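Local coordinates for protein transcriptional activator TenA-1 (Sulfolobus solfataricus P2, PDB 2QZC) that is a TenA-like protein, probably a thiaminase-type enzyme that breaks down thiamine or related pyrimidine compounds in vitamin B1 metabolism, at residues Asp54-Lys65 with Leu119-Phe130. Residues are numbered along the deposited sequence; the frame is centred on the assembly and turned at random. Where two conformers were deposited one is given.
Sequences DMLRALLIASSK and LYYYANLDWNKF
The Y120 ring has D54 OD1 and I61 CD1 at its edge, near its plane. One face of the F130 ring looks onto the carbonyl oxygen A58 O, offset toward the rim, while A62 CB comes in obliquely, 3.4 Å from F130 CD2. At the edge of the W127 indole, L59 CD1 sits 4.0 Å from W127 CZ3. With CG beside the backbone N (chi1 -76°), the Y120 phenol is sent toward the N-terminal end of 54-65, where its hydroxyl donates to D54 OD1 over 2.6 Å. The oxygen is met on its anti side, and carboxylate and ring stand 70° apart. D54 OD2 is hydrogen-bonded to the Y108 hydroxyl, so the carboxylate is gripped from two residues. The aliphatic part of R57 runs alongside the phenol, its CD 3.5 Å from Y120 OH, while R57 NH1 hydrogen-bonds to G66 O of the second subunit. A phenylalanine in place of Y120 would probably keep the packing on A58 and I61 but leave D54 OD1 without this donor. At the closest approach A58, A62 and A123 meet: A58 is a knob among L119, Y120, A123 and F130, Y120 a second among D54, R57, A58 and I61. Such small residues are consistent with the 7.7 Å between the axes of helices 54-63 and 119-125, 15° apart, a close, nearly parallel pair within the all-helical heme oxygenase-like fold of TenA proteins.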
loop_
_atom_site.group_PDB
_atom_site.type_symbol
_atom_site.label_atom_id
_atom_site.label_comp_id
_atom_site.label_asym_id
_atom_site.label_seq_id
_atom_site.Cartn_x
_atom_site.Cartn_y
_atom_site.Cartn_z
ATOM N N ASP A 54 -1.811 -8.179 -9.945
ATOM C CA ASP A 54 -1.947 -9.130 -8.830
ATOM C C ASP A 54 -0.784 -9.041 -7.847
ATOM O O ASP A 54 -0.968 -9.154 -6.637
ATOM C CB ASP A 54 -2.044 -10.567 -9.384
ATOM C CG ASP A 54 -3.371 -10.870 -10.036
ATOM O OD1 ASP A 54 -4.428 -10.536 -9.447
ATOM O OD2 ASP A 54 -3.350 -11.507 -11.106
HETATM N N MSE A 55 0.422 -8.863 -8.356
HETATM C CA MSE A 55 1.635 -8.685 -7.509
HETATM C C MSE A 55 1.473 -7.473 -6.578
HETATM O O MSE A 55 1.798 -7.544 -5.395
HETATM C CB MSE A 55 2.854 -8.494 -8.414
HETATM C CG MSE A 55 4.148 -8.434 -7.730
HETATM SE SE MSE A 55 5.509 -7.502 -8.832
HETATM C CE MSE A 55 4.917 -5.689 -8.544
ATOM N N LEU A 56 0.950 -6.382 -7.115
ATOM C CA LEU A 56 0.728 -5.174 -6.307
ATOM C C LEU A 56 -0.340 -5.431 -5.261
ATOM O O LEU A 56 -0.201 -5.012 -4.080
ATOM C CB LEU A 56 0.330 -3.994 -7.179
ATOM C CG LEU A 56 1.418 -3.425 -8.068
ATOM C CD1 LEU A 56 0.840 -2.445 -9.061
ATOM C CD2 LEU A 56 2.487 -2.750 -7.253
ATOM N N ARG A 57 -1.440 -6.118 -5.648
ATOM C CA ARG A 57 -2.464 -6.438 -4.650
ATOM C C ARG A 57 -1.917 -7.304 -3.524
ATOM O O ARG A 57 -2.196 -7.091 -2.319
ATOM C CB ARG A 57 -3.684 -7.050 -5.315
ATOM C CG ARG A 57 -4.416 -6.058 -6.224
ATOM C CD ARG A 57 -5.599 -6.765 -6.876
ATOM N NE ARG A 57 -6.326 -5.920 -7.830
ATOM C CZ ARG A 57 -7.243 -5.005 -7.497
ATOM N NH1 ARG A 57 -7.560 -4.803 -6.253
ATOM N NH2 ARG A 57 -7.873 -4.299 -8.429
ATOM N N ALA A 58 -1.120 -8.302 -3.889
ATOM C CA ALA A 58 -0.474 -9.175 -2.893
ATOM C C ALA A 58 0.490 -8.393 -1.991
ATOM O O ALA A 58 0.468 -8.561 -0.774
ATOM C CB ALA A 58 0.245 -10.325 -3.635
ATOM N N LEU A 59 1.258 -7.489 -2.580
ATOM C CA LEU A 59 2.145 -6.595 -1.788
ATOM C C LEU A 59 1.351 -5.792 -0.758
ATOM O O LEU A 59 1.758 -5.672 0.400
ATOM C CB LEU A 59 2.914 -5.616 -2.680
ATOM C CG LEU A 59 3.748 -4.502 -2.019
ATOM C CD1 LEU A 59 4.775 -5.129 -1.093
ATOM C CD2 LEU A 59 4.343 -3.622 -3.105
ATOM N N LEU A 60 0.202 -5.272 -1.198
ATOM C CA LEU A 60 -0.625 -4.465 -0.263
ATOM C C LEU A 60 -1.104 -5.297 0.941
ATOM O O LEU A 60 -0.920 -4.882 2.108
ATOM C CB LEU A 60 -1.796 -3.835 -0.997
ATOM C CG LEU A 60 -1.430 -2.733 -1.985
ATOM C CD1 LEU A 60 -2.614 -2.429 -2.955
ATOM C CD2 LEU A 60 -0.968 -1.468 -1.205
ATOM N N ILE A 61 -1.620 -6.514 0.700
ATOM C CA ILE A 61 -2.049 -7.433 1.772
ATOM C C ILE A 61 -0.875 -7.744 2.674
ATOM O O ILE A 61 -0.981 -7.688 3.909
ATOM C CB ILE A 61 -2.549 -8.848 1.200
ATOM C CG1 ILE A 61 -3.776 -8.724 0.328
ATOM C CG2 ILE A 61 -2.847 -9.828 2.377
ATOM C CD1 ILE A 61 -4.055 -9.958 -0.537
ATOM N N ALA A 62 0.240 -8.119 2.086
ATOM C CA ALA A 62 1.411 -8.557 2.866
ATOM C C ALA A 62 1.993 -7.419 3.699
ATOM O O ALA A 62 2.360 -7.626 4.880
ATOM C CB ALA A 62 2.497 -9.116 1.943
ATOM N N SER A 63 2.067 -6.244 3.091
ATOM C CA SER A 63 2.713 -5.111 3.752
ATOM C C SER A 63 1.967 -4.701 5.028
ATOM O O SER A 63 2.598 -4.165 5.956
ATOM C CB SER A 63 2.915 -3.941 2.775
ATOM O OG SER A 63 1.671 -3.401 2.391
ATOM N N SER A 64 0.671 -4.980 5.102
ATOM C CA SER A 64 -0.105 -4.717 6.327
ATOM C C SER A 64 0.438 -5.465 7.541
ATOM O O SER A 64 0.092 -5.121 8.693
ATOM C CB SER A 64 -1.565 -5.110 6.141
ATOM O OG SER A 64 -1.754 -6.525 6.137
ATOM N N LYS A 65 1.260 -6.509 7.302
ATOM C CA LYS A 65 1.815 -7.376 8.335
ATOM C C LYS A 65 3.294 -7.151 8.611
ATOM O O LYS A 65 3.847 -7.827 9.469
ATOM C CB LYS A 65 1.646 -8.854 7.913
ATOM C CG LYS A 65 0.213 -9.304 7.637
ATOM C CD LYS A 65 0.195 -10.740 7.083
ATOM C CE LYS A 65 -1.213 -11.186 6.672
ATOM N NZ LYS A 65 -2.188 -11.154 7.789
ATOM N N LEU A 119 1.733 -15.923 -4.926
ATOM C CA LEU A 119 1.998 -14.646 -4.214
ATOM C C LEU A 119 0.860 -14.322 -3.257
ATOM O O LEU A 119 1.108 -13.918 -2.134
ATOM C CB LEU A 119 2.233 -13.490 -5.190
ATOM C CG LEU A 119 3.451 -13.641 -6.091
ATOM C CD1 LEU A 119 3.524 -12.407 -7.009
ATOM C CD2 LEU A 119 4.742 -13.790 -5.288
ATOM N N TYR A 120 -0.404 -14.475 -3.710
ATOM C CA TYR A 120 -1.508 -14.206 -2.805
ATOM C C TYR A 120 -1.496 -15.111 -1.585
ATOM O O TYR A 120 -1.833 -14.658 -0.462
ATOM C CB TYR A 120 -2.873 -14.325 -3.521
ATOM C CG TYR A 120 -3.279 -13.184 -4.435
ATOM C CD1 TYR A 120 -3.607 -11.952 -3.904
ATOM C CD2 TYR A 120 -3.384 -13.335 -5.836
ATOM C CE1 TYR A 120 -4.053 -10.934 -4.710
ATOM C CE2 TYR A 120 -3.832 -12.314 -6.647
ATOM C CZ TYR A 120 -4.113 -11.081 -6.078
ATOM O OH TYR A 120 -4.579 -10.082 -6.892
ATOM N N TYR A 121 -1.192 -16.394 -1.775
ATOM C CA TYR A 121 -1.204 -17.361 -0.692
ATOM C C TYR A 121 -0.295 -16.893 0.436
ATOM O O TYR A 121 -0.729 -16.832 1.612
ATOM C CB TYR A 121 -0.812 -18.764 -1.208
ATOM C CG TYR A 121 -0.662 -19.763 -0.079
ATOM C CD1 TYR A 121 -1.772 -20.295 0.518
ATOM C CD2 TYR A 121 0.565 -20.168 0.378
ATOM C CE1 TYR A 121 -1.673 -21.192 1.590
ATOM C CE2 TYR A 121 0.680 -21.062 1.453
ATOM C CZ TYR A 121 -0.445 -21.581 2.037
ATOM O OH TYR A 121 -0.332 -22.468 3.096
ATOM N N TYR A 122 0.932 -16.556 0.108
ATOM C CA TYR A 122 1.885 -16.129 1.141
ATOM C C TYR A 122 1.575 -14.745 1.698
ATOM O O TYR A 122 1.707 -14.523 2.898
ATOM C CB TYR A 122 3.346 -16.275 0.645
ATOM C CG TYR A 122 3.685 -17.734 0.541
ATOM C CD1 TYR A 122 3.738 -18.522 1.684
ATOM C CD2 TYR A 122 3.875 -18.343 -0.697
ATOM C CE1 TYR A 122 3.976 -19.917 1.581
ATOM C CE2 TYR A 122 4.104 -19.712 -0.796
ATOM C CZ TYR A 122 4.156 -20.467 0.340
ATOM O OH TYR A 122 4.348 -21.844 0.265
ATOM N N ALA A 123 1.053 -13.862 0.854
ATOM C CA ALA A 123 0.634 -12.515 1.352
ATOM C C ALA A 123 -0.446 -12.625 2.389
ATOM O O ALA A 123 -0.443 -11.870 3.387
ATOM C CB ALA A 123 0.153 -11.666 0.237
ATOM N N ASN A 124 -1.374 -13.558 2.206
ATOM C CA ASN A 124 -2.444 -13.771 3.193
ATOM C C ASN A 124 -1.998 -14.418 4.497
ATOM O O ASN A 124 -2.760 -14.374 5.509
ATOM C CB ASN A 124 -3.593 -14.535 2.555
ATOM C CG ASN A 124 -4.450 -13.634 1.664
ATOM O OD1 ASN A 124 -5.049 -12.720 2.161
ATOM N ND2 ASN A 124 -4.631 -14.017 0.428
ATOM N N LEU A 125 -0.786 -14.955 4.513
ATOM C CA LEU A 125 -0.215 -15.576 5.708
ATOM C C LEU A 125 0.777 -14.740 6.495
ATOM O O LEU A 125 0.666 -14.659 7.709
ATOM C CB LEU A 125 0.473 -16.897 5.349
ATOM C CG LEU A 125 -0.413 -18.024 4.813
ATOM C CD1 LEU A 125 0.518 -19.207 4.594
ATOM C CD2 LEU A 125 -1.555 -18.349 5.755
ATOM N N ASP A 126 1.761 -14.164 5.837
ATOM C CA ASP A 126 2.909 -13.590 6.548
ATOM C C ASP A 126 3.746 -12.665 5.690
ATOM O O ASP A 126 4.018 -13.002 4.536
ATOM C CB ASP A 126 3.762 -14.831 6.892
ATOM C CG ASP A 126 4.930 -14.555 7.727
ATOM O OD1 ASP A 126 4.767 -14.305 8.932
ATOM O OD2 ASP A 126 6.032 -14.661 7.206
ATOM N N TRP A 127 4.195 -11.519 6.225
ATOM C CA TRP A 127 5.053 -10.624 5.478
ATOM C C TRP A 127 6.359 -11.290 5.039
ATOM O O TRP A 127 6.744 -11.179 3.864
ATOM C CB TRP A 127 5.331 -9.332 6.256
ATOM C CG TRP A 127 6.465 -8.508 5.745
ATOM C CD1 TRP A 127 7.716 -8.383 6.308
ATOM C CD2 TRP A 127 6.489 -7.731 4.546
ATOM N NE1 TRP A 127 8.480 -7.534 5.549
ATOM C CE2 TRP A 127 7.757 -7.125 4.458
ATOM C CE3 TRP A 127 5.548 -7.467 3.535
ATOM C CZ2 TRP A 127 8.126 -6.300 3.375
ATOM C CZ3 TRP A 127 5.908 -6.635 2.457
ATOM C CH2 TRP A 127 7.172 -6.048 2.396
ATOM N N ASN A 128 7.044 -11.974 5.962
ATOM C CA ASN A 128 8.353 -12.561 5.612
ATOM C C ASN A 128 8.227 -13.582 4.471
ATOM O O ASN A 128 9.055 -13.601 3.566
ATOM C CB ASN A 128 9.041 -13.211 6.819
ATOM C CG ASN A 128 9.524 -12.204 7.836
ATOM O OD1 ASN A 128 9.539 -11.012 7.603
ATOM N ND2 ASN A 128 9.990 -12.721 8.975
ATOM N N LYS A 129 7.206 -14.442 4.512
ATOM C CA LYS A 129 7.008 -15.439 3.440
ATOM C C LYS A 129 6.713 -14.757 2.110
ATOM O O LYS A 129 7.241 -15.157 1.075
ATOM C CB LYS A 129 5.902 -16.415 3.821
ATOM C CG LYS A 129 6.246 -17.308 5.009
ATOM C CD LYS A 129 5.171 -18.313 5.323
ATOM C CE LYS A 129 5.551 -19.139 6.552
ATOM N NZ LYS A 129 4.443 -20.042 6.940
ATOM N N PHE A 130 5.848 -13.744 2.117
ATOM C CA PHE A 130 5.581 -13.003 0.896
ATOM C C PHE A 130 6.849 -12.350 0.357
ATOM O O PHE A 130 7.141 -12.401 -0.839
ATOM C CB PHE A 130 4.486 -11.950 1.067
ATOM C CG PHE A 130 4.382 -11.019 -0.117
ATOM C CD1 PHE A 130 3.770 -11.451 -1.287
ATOM C CD2 PHE A 130 5.060 -9.771 -0.136
ATOM C CE1 PHE A 130 3.741 -10.632 -2.409
ATOM C CE2 PHE A 130 5.043 -8.985 -1.273
ATOM C CZ PHE A 130 4.387 -9.421 -2.388
#